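Local coordinates for protein aspartokinase (Clostridium acetobutylicum, PDB 3TVI) that binds lysine and probably catalyses the ATP-dependent phosphorylation of the beta-carboxyl group of L-aspartate, an early step of threonine and methionine biosynthesis, at residues L54-N59 and Y111-G116; G287-I292 and T382-T387; A201-N206 and G258-I263; N18-V23 and V122-Y127; E401-R406 and T423-K428. All coordinates share one frame; numbering follows the deposited sequence.

Contact 1: residues L54-N59 and Y111-G116; sequences LLYLCN and YAASRG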
# COMPACT_ATOMS: atom_id res chain seq x y z
N LEU B 54 -28.23 6.43 -31.79
CA LEU B 54 -29.26 6.15 -32.80
C LEU B 54 -28.65 5.60 -34.07
O LEU B 54 -29.22 4.70 -34.70
CB LEU B 54 -30.10 7.40 -33.10
CG LEU B 54 -31.48 7.40 -32.42
CD1 LEU B 54 -31.34 7.14 -30.92
CD2 LEU B 54 -32.23 8.69 -32.69
N LEU B 55 -27.48 6.12 -34.46
CA LEU B 55 -26.74 5.53 -35.57
C LEU B 55 -26.52 4.02 -35.32
O LEU B 55 -27.05 3.20 -36.07
CB LEU B 55 -25.42 6.27 -35.83
CG LEU B 55 -25.56 7.58 -36.61
CD1 LEU B 55 -24.22 8.28 -36.80
CD2 LEU B 55 -26.22 7.34 -37.95
N TYR B 56 -25.80 3.67 -34.25
CA TYR B 56 -25.62 2.26 -33.89
C TYR B 56 -26.91 1.48 -34.06
O TYR B 56 -26.91 0.37 -34.58
CB TYR B 56 -25.16 2.10 -32.44
CG TYR B 56 -23.69 2.30 -32.19
CD1 TYR B 56 -22.73 1.55 -32.87
CD2 TYR B 56 -23.25 3.22 -31.25
CE1 TYR B 56 -21.38 1.74 -32.63
CE2 TYR B 56 -21.90 3.41 -31.00
CZ TYR B 56 -20.97 2.67 -31.69
OH TYR B 56 -19.62 2.86 -31.43
N LEU B 57 -28.02 2.06 -33.59
CA LEU B 57 -29.29 1.36 -33.63
C LEU B 57 -29.72 1.04 -35.07
O LEU B 57 -30.27 -0.02 -35.33
CB LEU B 57 -30.38 2.14 -32.89
CG LEU B 57 -31.77 1.50 -32.92
CD1 LEU B 57 -31.70 0.04 -32.53
CD2 LEU B 57 -32.72 2.25 -32.01
N CYS B 58 -29.45 1.95 -36.00
CA CYS B 58 -29.72 1.66 -37.41
C CYS B 58 -28.98 0.39 -37.82
O CYS B 58 -29.58 -0.55 -38.34
CB CYS B 58 -29.31 2.82 -38.31
SG CYS B 58 -30.11 4.38 -37.87
N ASN B 59 -27.67 0.37 -37.54
CA ASN B 59 -26.83 -0.79 -37.80
C ASN B 59 -27.44 -2.06 -37.22
O ASN B 59 -27.35 -3.14 -37.82
CB ASN B 59 -25.43 -0.57 -37.23
CG ASN B 59 -24.51 -1.76 -37.43
OD1 ASN B 59 -24.24 -2.15 -38.56
ND2 ASN B 59 -24.01 -2.33 -36.34
N TYR B 111 -18.38 2.32 -39.31
CA TYR B 111 -18.85 3.29 -40.28
C TYR B 111 -20.12 3.98 -39.76
O TYR B 111 -20.20 5.21 -39.70
CB TYR B 111 -19.14 2.63 -41.63
CG TYR B 111 -19.75 3.59 -42.61
CD1 TYR B 111 -21.12 3.69 -42.75
CD2 TYR B 111 -18.95 4.45 -43.35
CE1 TYR B 111 -21.69 4.59 -43.62
CE2 TYR B 111 -19.51 5.35 -44.22
CZ TYR B 111 -20.88 5.42 -44.36
OH TYR B 111 -21.44 6.33 -45.23
N ALA B 112 -21.11 3.17 -39.41
CA ALA B 112 -22.39 3.67 -38.92
C ALA B 112 -22.21 4.79 -37.89
O ALA B 112 -22.61 5.92 -38.13
CB ALA B 112 -23.20 2.53 -38.32
N ALA B 113 -21.58 4.47 -36.77
CA ALA B 113 -21.53 5.39 -35.62
C ALA B 113 -20.63 6.60 -35.86
O ALA B 113 -20.83 7.66 -35.24
CB ALA B 113 -21.09 4.64 -34.37
N SER B 114 -19.65 6.46 -36.75
CA SER B 114 -18.72 7.55 -37.04
C SER B 114 -19.35 8.67 -37.86
O SER B 114 -18.75 9.74 -37.99
CB SER B 114 -17.49 7.02 -37.76
OG SER B 114 -17.86 6.25 -38.89
N ARG B 115 -20.55 8.45 -38.41
CA ARG B 115 -21.18 9.44 -39.28
C ARG B 115 -21.73 10.67 -38.55
O ARG B 115 -21.95 11.72 -39.17
CB ARG B 115 -22.25 8.78 -40.17
CG ARG B 115 -21.74 8.38 -41.55
CD ARG B 115 -20.41 7.64 -41.50
NE ARG B 115 -19.43 8.17 -42.46
CZ ARG B 115 -18.11 8.13 -42.30
NH1 ARG B 115 -17.55 7.60 -41.22
NH2 ARG B 115 -17.31 8.65 -43.23
N GLY B 116 -21.93 10.57 -37.25
CA GLY B 116 -22.28 11.75 -36.46
C GLY B 116 -21.24 12.85 -36.58
O GLY B 116 -21.57 14.03 -36.70

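Contact 2: residues G287-I292 and T382-T387; sequences GTITGI and TGMAKT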
# COMPACT_ATOMS: atom_id res chain seq x y z
N GLY B 287 6.52 26.12 -3.37
CA GLY B 287 5.78 25.74 -2.15
C GLY B 287 4.27 25.96 -2.17
O GLY B 287 3.71 26.61 -1.28
N THR B 288 3.59 25.40 -3.18
CA THR B 288 2.16 25.69 -3.39
C THR B 288 1.33 24.50 -3.87
O THR B 288 1.86 23.53 -4.41
CB THR B 288 1.96 26.84 -4.39
OG1 THR B 288 0.56 27.09 -4.57
CG2 THR B 288 2.60 26.51 -5.73
N ILE B 289 0.03 24.62 -3.67
CA ILE B 289 -0.95 23.60 -4.04
C ILE B 289 -1.42 23.88 -5.46
O ILE B 289 -1.61 25.03 -5.82
CB ILE B 289 -2.13 23.61 -3.03
CG1 ILE B 289 -2.04 22.41 -2.11
CG2 ILE B 289 -3.49 23.58 -3.71
CD1 ILE B 289 -2.27 21.11 -2.84
N THR B 290 -1.60 22.84 -6.28
CA THR B 290 -2.21 23.02 -7.60
C THR B 290 -3.71 22.69 -7.62
O THR B 290 -4.50 23.42 -8.21
CB THR B 290 -1.52 22.17 -8.67
OG1 THR B 290 -0.14 22.53 -8.73
CG2 THR B 290 -2.13 22.42 -10.03
N GLY B 291 -4.09 21.58 -6.99
CA GLY B 291 -5.48 21.14 -6.93
C GLY B 291 -5.77 20.17 -5.81
O GLY B 291 -4.87 19.49 -5.30
N ILE B 292 -7.04 20.09 -5.43
CA ILE B 292 -7.48 19.25 -4.33
C ILE B 292 -8.67 18.44 -4.80
O ILE B 292 -9.72 19.00 -5.12
CB ILE B 292 -7.96 20.10 -3.15
CG1 ILE B 292 -6.83 20.99 -2.63
CG2 ILE B 292 -8.53 19.19 -2.06
CD1 ILE B 292 -7.28 22.01 -1.59
N THR B 382 3.11 20.30 -8.13
CA THR B 382 4.55 20.09 -8.36
C THR B 382 5.34 20.75 -7.23
O THR B 382 6.25 20.16 -6.68
CB THR B 382 5.01 20.64 -9.73
OG1 THR B 382 4.48 21.95 -9.93
CG2 THR B 382 4.55 19.74 -10.87
N GLY B 383 4.94 21.96 -6.85
CA GLY B 383 5.61 22.72 -5.79
C GLY B 383 5.55 22.13 -4.39
O GLY B 383 6.10 22.72 -3.46
N MSE B 384 4.91 20.98 -4.23
CA MSE B 384 4.94 20.27 -2.95
C MSE B 384 5.80 19.04 -3.08
O MSE B 384 5.43 17.96 -2.60
CB MSE B 384 3.52 19.93 -2.48
CG MSE B 384 2.67 19.21 -3.53
SE MSE B 384 1.00 18.54 -2.74
CE MSE B 384 1.71 17.98 -0.99
N ALA B 385 6.96 19.21 -3.70
CA ALA B 385 7.78 18.08 -4.15
C ALA B 385 9.25 18.45 -4.25
O ALA B 385 9.74 18.64 -5.36
CB ALA B 385 7.29 17.61 -5.51
N LYS B 386 9.97 18.55 -3.13
CA LYS B 386 9.46 18.24 -1.79
C LYS B 386 9.72 19.41 -0.84
O LYS B 386 10.82 19.59 -0.34
CB LYS B 386 10.04 16.92 -1.27
CG LYS B 386 11.14 16.28 -2.11
CD LYS B 386 12.48 16.98 -1.99
CE LYS B 386 13.61 16.10 -2.51
NZ LYS B 386 13.38 15.69 -3.92
N THR B 387 8.68 20.20 -0.62
CA THR B 387 8.71 21.36 0.25
C THR B 387 8.75 20.90 1.69
O THR B 387 8.24 19.82 2.01
CB THR B 387 7.45 22.21 0.02
OG1 THR B 387 7.53 22.84 -1.26
CG2 THR B 387 7.28 23.27 1.10

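Contact 3: residues A201-N206 and G258-I263; sequences ADLYEN and GIPINI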
# COMPACT_ATOMS: atom_id res chain seq x y z
N ALA B 201 1.38 22.06 -34.33
CA ALA B 201 0.64 23.24 -33.87
C ALA B 201 1.32 23.89 -32.67
O ALA B 201 2.19 23.28 -32.02
CB ALA B 201 -0.79 22.85 -33.50
N ASP B 202 0.92 25.12 -32.39
CA ASP B 202 1.42 25.87 -31.23
C ASP B 202 0.54 25.74 -30.00
O ASP B 202 0.99 25.92 -28.87
CB ASP B 202 1.50 27.35 -31.58
CG ASP B 202 2.37 27.59 -32.75
OD1 ASP B 202 2.85 26.59 -33.33
OD2 ASP B 202 2.58 28.76 -33.10
N LEU B 203 -0.74 25.48 -30.24
CA LEU B 203 -1.73 25.36 -29.19
C LEU B 203 -2.79 24.39 -29.66
O LEU B 203 -3.07 24.31 -30.85
CB LEU B 203 -2.37 26.73 -28.93
CG LEU B 203 -3.46 26.84 -27.85
CD1 LEU B 203 -2.92 26.46 -26.49
CD2 LEU B 203 -4.01 28.25 -27.81
N TYR B 204 -3.36 23.65 -28.73
CA TYR B 204 -4.53 22.85 -29.03
C TYR B 204 -5.61 23.30 -28.05
O TYR B 204 -5.57 22.96 -26.87
CB TYR B 204 -4.18 21.36 -28.93
CG TYR B 204 -5.35 20.39 -28.82
CD1 TYR B 204 -6.53 20.59 -29.53
CD2 TYR B 204 -5.26 19.26 -28.01
CE1 TYR B 204 -7.59 19.70 -29.42
CE2 TYR B 204 -6.30 18.37 -27.90
CZ TYR B 204 -7.46 18.59 -28.61
OH TYR B 204 -8.50 17.69 -28.48
N GLU B 205 -6.53 24.11 -28.54
CA GLU B 205 -7.64 24.59 -27.73
C GLU B 205 -8.66 23.49 -27.70
O GLU B 205 -8.98 22.95 -28.74
CB GLU B 205 -8.27 25.84 -28.32
CG GLU B 205 -7.46 27.10 -28.10
CD GLU B 205 -8.01 28.31 -28.82
OE1 GLU B 205 -9.07 28.20 -29.47
OE2 GLU B 205 -7.37 29.38 -28.73
N ASN B 206 -9.16 23.16 -26.51
CA ASN B 206 -10.15 22.12 -26.37
C ASN B 206 -11.44 22.69 -25.80
O ASN B 206 -11.59 22.84 -24.58
CB ASN B 206 -9.58 21.03 -25.48
CG ASN B 206 -10.35 19.74 -25.57
OD1 ASN B 206 -11.36 19.56 -24.90
ND2 ASN B 206 -9.85 18.81 -26.38
N GLY B 258 5.84 19.16 -27.40
CA GLY B 258 5.58 20.10 -26.30
C GLY B 258 4.33 20.95 -26.44
O GLY B 258 4.34 22.13 -26.08
N ILE B 259 3.25 20.36 -26.95
CA ILE B 259 2.09 21.14 -27.40
C ILE B 259 1.12 21.43 -26.25
O ILE B 259 0.55 20.51 -25.67
CB ILE B 259 1.34 20.42 -28.54
CG1 ILE B 259 2.31 20.12 -29.69
CG2 ILE B 259 0.18 21.26 -29.03
CD1 ILE B 259 1.65 19.96 -31.04
N PRO B 260 0.95 22.71 -25.91
CA PRO B 260 0.08 23.00 -24.79
C PRO B 260 -1.39 22.90 -25.18
O PRO B 260 -1.76 23.28 -26.29
CB PRO B 260 0.46 24.43 -24.42
CG PRO B 260 0.94 25.03 -25.68
CD PRO B 260 1.57 23.92 -26.47
N ILE B 261 -2.20 22.37 -24.28
CA ILE B 261 -3.64 22.32 -24.43
C ILE B 261 -4.27 23.38 -23.55
O ILE B 261 -3.92 23.50 -22.38
CB ILE B 261 -4.19 20.98 -23.96
CG1 ILE B 261 -3.55 19.84 -24.75
CG2 ILE B 261 -5.70 20.94 -24.09
CD1 ILE B 261 -4.07 18.48 -24.34
N ASN B 262 -5.21 24.13 -24.11
CA ASN B 262 -5.99 25.09 -23.33
C ASN B 262 -7.44 24.64 -23.25
O ASN B 262 -8.15 24.67 -24.26
CB ASN B 262 -5.89 26.47 -23.98
CG ASN B 262 -6.65 27.54 -23.22
OD1 ASN B 262 -7.50 27.23 -22.38
ND2 ASN B 262 -6.36 28.81 -23.52
N ILE B 263 -7.88 24.22 -22.07
CA ILE B 263 -9.29 23.89 -21.86
C ILE B 263 -10.07 25.19 -21.78
O ILE B 263 -9.76 26.03 -20.94
CB ILE B 263 -9.54 23.04 -20.60
CG1 ILE B 263 -9.42 21.56 -20.92
CG2 ILE B 263 -10.95 23.26 -20.09
CD1 ILE B 263 -8.08 21.16 -21.50

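Contact 4: residues N18-V23 and V122-Y127; sequences NQFKKV and VILAKY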
# COMPACT_ATOMS: atom_id res chain seq x y z
N ASN B 18 -27.76 27.16 -32.30
CA ASN B 18 -27.23 28.27 -31.50
C ASN B 18 -25.78 28.05 -31.12
O ASN B 18 -24.97 28.97 -31.21
CB ASN B 18 -28.05 28.49 -30.22
CG ASN B 18 -29.51 28.72 -30.49
OD1 ASN B 18 -29.90 29.18 -31.57
ND2 ASN B 18 -30.34 28.40 -29.51
N GLN B 19 -25.45 26.83 -30.69
CA GLN B 19 -24.08 26.52 -30.30
C GLN B 19 -23.13 26.67 -31.47
O GLN B 19 -22.03 27.18 -31.31
CB GLN B 19 -23.97 25.10 -29.73
CG GLN B 19 -24.88 24.82 -28.55
CD GLN B 19 -24.88 25.94 -27.54
OE1 GLN B 19 -24.01 26.02 -26.67
NE2 GLN B 19 -25.86 26.83 -27.67
N PHE B 20 -23.57 26.22 -32.64
CA PHE B 20 -22.79 26.39 -33.86
C PHE B 20 -22.43 27.85 -34.09
O PHE B 20 -21.32 28.16 -34.52
CB PHE B 20 -23.55 25.88 -35.07
CG PHE B 20 -23.45 24.40 -35.30
CD1 PHE B 20 -22.72 23.90 -36.36
CD2 PHE B 20 -24.14 23.52 -34.49
CE1 PHE B 20 -22.65 22.55 -36.61
CE2 PHE B 20 -24.08 22.17 -34.73
CZ PHE B 20 -23.34 21.68 -35.78
N LYS B 21 -23.37 28.76 -33.83
CA LYS B 21 -23.07 30.18 -33.98
C LYS B 21 -21.95 30.54 -33.03
O LYS B 21 -21.09 31.34 -33.37
CB LYS B 21 -24.29 31.06 -33.72
CG LYS B 21 -25.41 30.81 -34.72
CD LYS B 21 -26.52 31.85 -34.60
CE LYS B 21 -27.62 31.56 -35.59
NZ LYS B 21 -28.54 32.72 -35.73
N LYS B 22 -21.96 29.94 -31.84
CA LYS B 22 -20.90 30.20 -30.85
C LYS B 22 -19.58 29.71 -31.41
O LYS B 22 -18.57 30.38 -31.28
CB LYS B 22 -21.19 29.54 -29.49
CG LYS B 22 -22.56 29.88 -28.95
CD LYS B 22 -22.74 29.55 -27.48
CE LYS B 22 -24.11 29.99 -27.00
NZ LYS B 22 -24.75 29.02 -26.08
N VAL B 23 -19.61 28.55 -32.07
CA VAL B 23 -18.41 28.00 -32.66
C VAL B 23 -17.89 28.90 -33.78
O VAL B 23 -16.70 29.22 -33.82
CB VAL B 23 -18.60 26.56 -33.19
CG1 VAL B 23 -17.31 26.09 -33.83
CG2 VAL B 23 -19.00 25.62 -32.06
N VAL B 122 -18.85 17.98 -42.35
CA VAL B 122 -19.18 18.49 -43.68
C VAL B 122 -19.99 19.79 -43.57
O VAL B 122 -19.82 20.69 -44.39
CB VAL B 122 -19.92 17.44 -44.53
CG1 VAL B 122 -19.04 16.22 -44.74
CG2 VAL B 122 -21.22 17.04 -43.88
N ILE B 123 -20.83 19.88 -42.55
CA ILE B 123 -21.62 21.08 -42.28
C ILE B 123 -20.71 22.23 -41.89
O ILE B 123 -20.85 23.35 -42.39
CB ILE B 123 -22.63 20.86 -41.14
CG1 ILE B 123 -23.72 19.88 -41.56
CG2 ILE B 123 -23.26 22.17 -40.71
CD1 ILE B 123 -24.64 19.49 -40.43
N LEU B 124 -19.79 21.96 -40.96
CA LEU B 124 -18.88 22.97 -40.47
C LEU B 124 -17.92 23.48 -41.53
O LEU B 124 -17.56 24.65 -41.52
CB LEU B 124 -18.06 22.46 -39.28
CG LEU B 124 -18.65 22.61 -37.88
CD1 LEU B 124 -17.53 22.88 -36.87
CD2 LEU B 124 -19.70 23.72 -37.83
N ALA B 125 -17.48 22.61 -42.43
CA ALA B 125 -16.58 23.05 -43.49
C ALA B 125 -17.29 24.12 -44.33
O ALA B 125 -16.68 25.12 -44.72
CB ALA B 125 -16.14 21.88 -44.36
N LYS B 126 -18.58 23.92 -44.58
CA LYS B 126 -19.35 24.88 -45.35
C LYS B 126 -19.57 26.12 -44.52
O LYS B 126 -19.26 27.22 -44.97
CB LYS B 126 -20.70 24.29 -45.77
CG LYS B 126 -21.38 25.04 -46.90
CD LYS B 126 -20.66 24.86 -48.23
CE LYS B 126 -20.95 26.01 -49.18
NZ LYS B 126 -19.96 26.11 -50.29
N TYR B 127 -20.07 25.93 -43.31
CA TYR B 127 -20.49 27.03 -42.44
C TYR B 127 -19.35 27.95 -42.05
O TYR B 127 -19.56 29.15 -41.85
CB TYR B 127 -21.12 26.46 -41.18
CG TYR B 127 -21.72 27.48 -40.24
CD1 TYR B 127 -21.36 27.50 -38.90
CD2 TYR B 127 -22.65 28.40 -40.67
CE1 TYR B 127 -21.92 28.42 -38.02
CE2 TYR B 127 -23.21 29.32 -39.81
CZ TYR B 127 -22.84 29.32 -38.49
OH TYR B 127 -23.39 30.23 -37.62

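Contact 5: residues E401-R406 and T423-K428; sequences ENVNIR and TVDFEK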
# COMPACT_ATOMS: atom_id res chain seq x y z
N GLU B 401 -9.81 21.80 12.10
CA GLU B 401 -11.22 21.43 11.88
C GLU B 401 -11.63 20.19 12.66
O GLU B 401 -12.73 19.65 12.45
CB GLU B 401 -11.51 21.27 10.38
CG GLU B 401 -12.20 22.47 9.74
CD GLU B 401 -11.70 23.79 10.30
OE1 GLU B 401 -12.55 24.60 10.74
OE2 GLU B 401 -10.47 24.02 10.32
N ASN B 402 -10.77 19.76 13.59
CA ASN B 402 -11.09 18.66 14.48
C ASN B 402 -11.56 17.44 13.70
O ASN B 402 -12.70 16.99 13.85
CB ASN B 402 -12.14 19.12 15.51
CG ASN B 402 -12.39 18.09 16.60
OD1 ASN B 402 -13.54 17.81 16.96
ND2 ASN B 402 -11.32 17.51 17.14
N VAL B 403 -10.67 16.93 12.84
CA VAL B 403 -10.98 15.77 11.99
C VAL B 403 -9.87 14.71 12.05
O VAL B 403 -8.73 14.95 11.66
CB VAL B 403 -11.32 16.17 10.53
CG1 VAL B 403 -10.65 17.48 10.14
CG2 VAL B 403 -10.97 15.05 9.55
N ASN B 404 -10.25 13.55 12.57
CA ASN B 404 -9.36 12.41 12.74
C ASN B 404 -8.91 11.85 11.39
O ASN B 404 -9.73 11.61 10.49
CB ASN B 404 -10.09 11.32 13.57
CG ASN B 404 -9.41 9.96 13.50
OD1 ASN B 404 -8.41 9.72 14.17
ND2 ASN B 404 -9.98 9.05 12.71
N ILE B 405 -7.59 11.66 11.28
CA ILE B 405 -6.96 11.10 10.09
C ILE B 405 -6.97 9.58 10.19
O ILE B 405 -6.68 9.03 11.24
CB ILE B 405 -5.50 11.60 9.98
CG1 ILE B 405 -5.46 13.13 9.90
CG2 ILE B 405 -4.80 11.00 8.78
CD1 ILE B 405 -4.06 13.70 9.91
N ARG B 406 -7.31 8.91 9.10
CA ARG B 406 -7.36 7.45 9.07
C ARG B 406 -6.36 6.79 8.11
O ARG B 406 -6.14 5.58 8.17
CB ARG B 406 -8.78 7.00 8.71
CG ARG B 406 -9.78 7.09 9.86
CD ARG B 406 -11.07 6.36 9.52
NE ARG B 406 -10.81 4.98 9.13
CZ ARG B 406 -11.67 4.20 8.49
NH1 ARG B 406 -12.88 4.65 8.14
NH2 ARG B 406 -11.33 2.95 8.18
N THR B 423 -15.88 9.37 6.20
CA THR B 423 -16.70 9.91 5.12
C THR B 423 -17.55 11.11 5.53
O THR B 423 -17.84 11.97 4.71
CB THR B 423 -17.61 8.82 4.54
OG1 THR B 423 -16.83 7.66 4.27
CG2 THR B 423 -18.24 9.31 3.26
N VAL B 424 -17.94 11.18 6.80
CA VAL B 424 -18.63 12.36 7.32
C VAL B 424 -17.76 13.62 7.20
O VAL B 424 -18.27 14.69 6.85
CB VAL B 424 -19.07 12.17 8.79
CG1 VAL B 424 -17.87 11.99 9.71
CG2 VAL B 424 -19.92 13.35 9.24
N ASP B 425 -16.46 13.48 7.45
CA ASP B 425 -15.52 14.62 7.46
C ASP B 425 -14.96 15.01 6.08
O ASP B 425 -14.26 16.02 5.96
CB ASP B 425 -14.37 14.33 8.43
CG ASP B 425 -14.80 14.39 9.90
OD1 ASP B 425 -15.94 14.80 10.18
OD2 ASP B 425 -13.98 14.03 10.78
N PHE B 426 -15.27 14.24 5.04
CA PHE B 426 -14.74 14.48 3.70
C PHE B 426 -14.82 15.96 3.31
O PHE B 426 -13.80 16.60 3.08
CB PHE B 426 -15.48 13.61 2.69
CG PHE B 426 -15.10 13.86 1.26
CD1 PHE B 426 -13.99 13.26 0.71
CD2 PHE B 426 -15.88 14.69 0.46
CE1 PHE B 426 -13.64 13.48 -0.62
CE2 PHE B 426 -15.54 14.91 -0.87
CZ PHE B 426 -14.42 14.30 -1.41
N GLU B 427 -16.03 16.50 3.25
CA GLU B 427 -16.23 17.87 2.80
C GLU B 427 -15.57 18.89 3.73
O GLU B 427 -15.18 19.97 3.29
CB GLU B 427 -17.73 18.19 2.65
N LYS B 428 -15.44 18.53 5.00
CA LYS B 428 -14.81 19.41 5.99
C LYS B 428 -13.31 19.50 5.74
O LYS B 428 -12.73 20.59 5.74
CB LYS B 428 -15.08 18.88 7.40
CG LYS B 428 -15.04 19.91 8.52
CD LYS B 428 -15.55 19.29 9.81
CE LYS B 428 -15.49 20.25 11.00
NZ LYS B 428 -15.49 19.53 12.31

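Contact 1: residues L54-N59 and Y111-G116
Leu55 reaches over the backbone of helix 109-127, its CD1 lying 3.2 Å from Ala112 O and 3.3 Å from Gly116 N. The two helices form a near-antiparallel pair in the amino acid kinase domain: the axes of 54-59 and 111-116 run at 155° and approach to 7.9 Å. Such closeness is possible because Ala112 and Ala113 face helix 51-63, and Gly116 has no side chain to intervene. With chi1 at -79° and CG anti to its carbonyl carbon, Leu55 points across the gap and also meets Arg115 CB with CD1. Leu55 also touches Ile75 of helix 69-85, so a third helix takes part. One turn on from Leu55, Asn59 brings only its CB to the contact, against Ala112 CB. Thr52 and Glu117, predicted substrate-binding residues, lie close to Ala113 and Gly116 respectively, which places this helix pair beside the probable aspartate site. Tyr56, on the exposed side, makes a CH-pi contact: the methyl CB of Ala113 sits over one face of the Tyr56 ring, 3.5 Å from the ring centroid and 19° off the normal.

Contact 2: residues G287-I292 and T382-T387
Gly287 lies against the carbonyl of Gly383, with Gly287 CA 3.3 Å from Gly383 O in a CA-H...O contact whose angle at the hydrogen is 140°. The segments meet at one end of the ACT-type antiparallel sheet, where 287-292 leads into strand 291-304, while the loop segment 382-387 follows strand 367-380. A classic beta bulge marks the join: Thr290 and Gly291 both face Val380 of the neighbouring strand. The two backbones come nearest, CA to CA, at Gly287 and Gly383, 4.7 Å apart. Gly287 also has positive phi, a conformation that glycine adopts readily. Thr387 adds a second polar atom at this point, its OG1 standing 3.5 Å from Gly287 CA.

On the more buried side, the Ile289 and selenomethionine Met384 side chains run side by side and point the same way, with Ile289 CD1 4.2 Å from Met384 SE. Both also rest on Thr379, and Ile289 reaches Phe437 of helix 426-437, which extends this apolar patch. Thr290 OG1 and Thr382 N, 4.0 Å apart, do not bond to each other. Both are instead bound by Glu234 OE2, a single carboxylate oxygen that bridges the two segments from helix 232-240.

The Gly383 carbonyl is also held from within its own segment. Thr387, with OG1 anti to its carbonyl carbon (chi1 -70°), turns that hydroxyl back to donate a hydrogen bond to Gly383 O at 2.6 Å, the donor tilted 17° from the carbonyl plane.

Contact 3: residues A201-N206 and G258-I263
Strands 203-206 and 261-263 run parallel, 22° between their directions and 4.6 Å at closest approach, with Tyr204 bridged to Ile261, Glu205 to Asn262 and Asn206 to Ile263. Three backbone hydrogen bonds support this register: Tyr204 N to Pro260 O at 2.9 Å, Asn262 N to Tyr204 O at 3.0 Å and Asn206 N to Asn262 O at 2.9 Å. Tyr204 thus both donates and accepts, and the carbonyls of Pro260 and Asn262 each receive a bond.

Side chains alternate between the faces. On one, Tyr204, Asn206, Ile261 and Ile263 gather; Tyr204 and Ile261 lie side by side, the ring atom CD2 of Tyr204 being 3.7 Å from Ile261 CG1. Ile261 CG2 fills in toward Asn206 CB. This face packs against helix 187-199, where Tyr204 touches Ser193 and Ser196 and Asn206 ND2 bonds to Asp189 OD1.

These are neighbouring central strands of the mixed, mostly parallel sheet of the amino acid kinase fold, with strand 5-9 on the other side of 203-208. Tyr204 is near Lys8 and Asn206 near Thr208, both predicted to bind ATP.

Glu205 and Asn262 occupy the opposite face. The Glu205 carboxylate forms a salt bridge through OE1 with Arg33 and also accepts a bond from Trp207 NE1. At the first residue of its strand, Leu203 has CG anti to its backbone N (chi1 180°), which carries CD1 over the neighbouring segment to 3.4 Å from Pro260 O and 3.9 Å from Asn262 CB. At the start of the pair, Ile259 CD1 packs 3.5 Å from Ala201 O.

Contact 4: residues N18-V23 and V122-Y127
Phe20 meets Leu124 in the densest part of this contact: Leu124 CD2 is 3.4 Å from Phe20 CD1 and equally near CE1, approaching the ring obliquely. From the preceding residue of the same helix, Ile123 CG2 comes to 4.2 Å from Phe20 CE1, its side chain crossing that of Phe20 at about a right angle. The ring is therefore touched by two successive residues of helix 109-127. Val23, one turn after Phe20, extends the apolar patch with CG1 at 4.4 Å from Leu124 CD1. Phe20 also rests on Leu14, Leu86 and Ile82, adding further apolar neighbours.

The partners are helices 17-28 and 109-127 of the amino acid kinase domain. Their short segments cross at -54° with axes 11.6 Å apart, a separation wide enough that large side chains, not backbones, span the gap. Val23 also lies near Phe9, part of the predicted ATP site, which places helix 17-28 beside the probable nucleotide site.

Tyr127 closes the contact on the side nearer solvent. It has CG anti to its backbone N (chi1 -175°), a setting that extends the ring across to the other helix. There the ring meets Phe20 O at its edge, near the ring plane, with CE1 3.6 Å from that oxygen. The contact thins at Lys21, where Tyr127 OH lies 3.6 Å from Lys21 CG, across the first carbons of an exposed lysine whose chain continues extended away from the contact.

Contact 5: residues E401-R406 and T423-K428
Lys428 places CG anti to its backbone N (chi1 -155°) and stays extended through its remaining torsions, which carries NZ across to the backbone of Glu401. There NZ donates a hydrogen bond to Glu401 O, 2.8 Å long, with a C=O...donor angle of 156° and the donor tilted 21° from the carbonyl plane. The carbonyl, and not the carboxylate, is the acceptor. The Glu401 side chain is bent at chi2, and its OE1 lies 6.1 Å from Lys428 NZ, too far for a salt bridge. Any attraction between the charges is probably a longer-range one. The aliphatic parts of the two chains still cross, with CG of Glu401 4.0 Å from CG of Lys428.

A second meeting point is Val403 with Asp425. The two side chains slide past each other in opposite directions, and Asp425 OD2 comes to 3.4 Å from Val403 CG2, an apolar methyl beside a carboxylate oxygen.

The acceptor carbonyl belongs to a helix end. Asn402, with positive phi, is the C-prime residue of a Schellman motif in which Val403 N bonds to Leu398 O and Asn402 N to Ser399 O, and the chain then turns toward strand 405-410. Within this ACT domain the contact thus ties the exit of helix 390-400 to the segment leading into helix 426-437. Val403 packs back on Leu398, while Asn402 and Asn404 touch Lys388 and Ala385 of the second subunit, and the chain between the segments runs through the rest of strand 405-410 and through strand 416-422.

In the fold
The five contacts divide between two parts of the chain. Contacts 1, 3 and 4 lie in the amino acid kinase range; contacts 2 and 5 both reach the five-stranded antiparallel sheet of the ACT region, their centres 21 Å apart. Helix 109-127 serves contacts 1 and 4 at different turns, about 7 Å apart at the nearest atoms, and the sequence between the segments of contact 4 includes all of contact 1. Contact 3 follows, in the central sheet, then contact 2 and finally contact 5. Contacts 1 and 5 are 48 Å apart between centres, on opposite sides of the chain's centre, consistent with separate kinase and ACT parts.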